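Long-range contact in adenosine deaminase 1 (Arthrobacter aurescens, PDB 3RYS), which probably deaminates adenine hydrolytically to hypoxanthine with the aid of a bound zinc ion, serving purine salvage: residues A140-D145 with A166-D171. Numbering follows the deposited sequence.
Sequences AAFLRD and AGIGLD. With ADE (adenine), chain D.
The ring of Phe-142 meets the neighbouring strand along its edge: Gly-169 O lies in the ring plane, 3.5 Å from CD2, and the CG2 methyl of Ile-168 sits near that plane beside CE2. Phe-142 holds CG beside its own backbone N (chi1 -65°), which turns the ring toward Ile-168, while helix 148-160 packs on both side chains. As modelled, Leu-170 CD1 lies over one face of the Arg-144 guanidinium, but closer than carbons can sit, so this packing is doubtful. Its NH1 and NH2 are hydrogen-bonded to the carbonyl oxygens of His-199 and Asn-177, which would limit rotation of the group. The backbones pair in parallel, the segment axes inclined by 32°, as neighbouring strands of the TIM-type barrel linked by a right-handed beta-alpha-beta crossover through helix 148-160. The ladder runs from Ala-140 N to Gly-167 O (3.2 Å) up to Arg-144 N to Asp-171 O, straightest at this last bond (168°). On the sheet face of Ala-141 and Leu-143, Asp-171 sets OD2 3.8 Å from Ala-141 CB and OD1 beside Leu-143 CD2. Its CB lies 3.6 Å from adenine N3, in the ligand pocket near the zinc ligands His-21 and His-199.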
# COMPACT_ATOMS: atom_id res chain seq x y z
N ALA A 140 5.44 -3.17 -8.89
CA ALA A 140 6.05 -4.43 -8.49
C ALA A 140 6.93 -4.19 -7.27
O ALA A 140 7.89 -3.41 -7.33
CB ALA A 140 6.86 -5.02 -9.63
N ALA A 141 6.58 -4.83 -6.16
CA ALA A 141 7.35 -4.71 -4.93
C ALA A 141 8.23 -5.94 -4.70
O ALA A 141 7.83 -7.07 -5.00
CB ALA A 141 6.44 -4.48 -3.74
N PHE A 142 9.42 -5.71 -4.16
CA PHE A 142 10.40 -6.77 -3.97
C PHE A 142 10.58 -7.13 -2.50
O PHE A 142 10.55 -6.27 -1.63
CB PHE A 142 11.72 -6.38 -4.64
CG PHE A 142 11.61 -6.26 -6.14
CD1 PHE A 142 11.94 -7.32 -6.96
CD2 PHE A 142 11.15 -5.09 -6.72
CE1 PHE A 142 11.83 -7.21 -8.34
CE2 PHE A 142 11.03 -4.98 -8.10
CZ PHE A 142 11.38 -6.04 -8.91
N LEU A 143 10.75 -8.42 -2.22
CA LEU A 143 10.88 -8.90 -0.85
C LEU A 143 12.28 -8.66 -0.31
O LEU A 143 13.23 -9.34 -0.70
CB LEU A 143 10.53 -10.39 -0.78
CG LEU A 143 9.21 -10.74 -1.46
CD1 LEU A 143 8.92 -12.24 -1.36
CD2 LEU A 143 8.06 -9.93 -0.88
N ARG A 144 12.41 -7.70 0.59
CA ARG A 144 13.72 -7.26 1.07
C ARG A 144 14.48 -8.35 1.82
O ARG A 144 15.69 -8.23 2.01
CB ARG A 144 13.58 -6.01 1.93
CG ARG A 144 12.82 -6.22 3.23
CD ARG A 144 12.38 -4.89 3.81
NE ARG A 144 13.46 -3.92 3.77
CZ ARG A 144 13.30 -2.60 3.89
NH1 ARG A 144 12.08 -2.10 4.04
NH2 ARG A 144 14.34 -1.79 3.84
N ASP A 145 13.79 -9.40 2.25
CA ASP A 145 14.45 -10.51 2.94
C ASP A 145 14.80 -11.66 1.99
O ASP A 145 15.03 -12.79 2.42
CB ASP A 145 13.62 -11.02 4.13
CG ASP A 145 12.17 -11.27 3.78
OD1 ASP A 145 11.81 -11.24 2.58
OD2 ASP A 145 11.37 -11.50 4.72
N ALA A 166 4.44 0.56 -13.46
CA ALA A 166 4.77 1.98 -13.51
C ALA A 166 5.98 2.28 -12.63
O ALA A 166 6.68 3.27 -12.83
CB ALA A 166 3.58 2.80 -13.06
N GLY A 167 6.21 1.43 -11.64
CA GLY A 167 7.28 1.66 -10.70
C GLY A 167 7.64 0.42 -9.89
O GLY A 167 7.08 -0.66 -10.08
N ILE A 168 8.57 0.60 -8.97
CA ILE A 168 9.10 -0.50 -8.18
C ILE A 168 9.00 -0.17 -6.70
O ILE A 168 9.10 0.99 -6.31
CB ILE A 168 10.57 -0.78 -8.57
CG1 ILE A 168 10.61 -1.47 -9.93
CG2 ILE A 168 11.26 -1.61 -7.53
CD1 ILE A 168 11.95 -2.08 -10.24
N GLY A 169 8.79 -1.20 -5.89
CA GLY A 169 8.62 -1.02 -4.46
C GLY A 169 9.51 -1.94 -3.67
O GLY A 169 10.22 -2.76 -4.23
N LEU A 170 9.47 -1.81 -2.35
CA LEU A 170 10.33 -2.58 -1.48
C LEU A 170 9.61 -2.83 -0.15
O LEU A 170 9.34 -1.90 0.59
CB LEU A 170 11.65 -1.83 -1.26
CG LEU A 170 12.93 -2.52 -0.77
CD1 LEU A 170 13.00 -2.56 0.74
CD2 LEU A 170 13.10 -3.92 -1.37
N ASP A 171 9.28 -4.09 0.13
CA ASP A 171 8.59 -4.42 1.36
C ASP A 171 9.10 -5.71 2.01
O ASP A 171 10.24 -6.12 1.78
CB ASP A 171 7.07 -4.46 1.15
CG ASP A 171 6.65 -5.50 0.12
OD1 ASP A 171 7.51 -6.26 -0.36
OD2 ASP A 171 5.44 -5.56 -0.19
N9 ADE D . 4.22 -6.57 3.07
C8 ADE D . 2.89 -6.29 2.96
N7 ADE D . 2.49 -5.27 3.70
C5 ADE D . 3.65 -4.87 4.34
C6 ADE D . 3.90 -3.83 5.27
N6 ADE D . 2.95 -3.00 5.71
N1 ADE D . 5.17 -3.69 5.72
C2 ADE D . 6.11 -4.53 5.26
N3 ADE D . 6.00 -5.54 4.39
C4 ADE D . 4.73 -5.65 3.97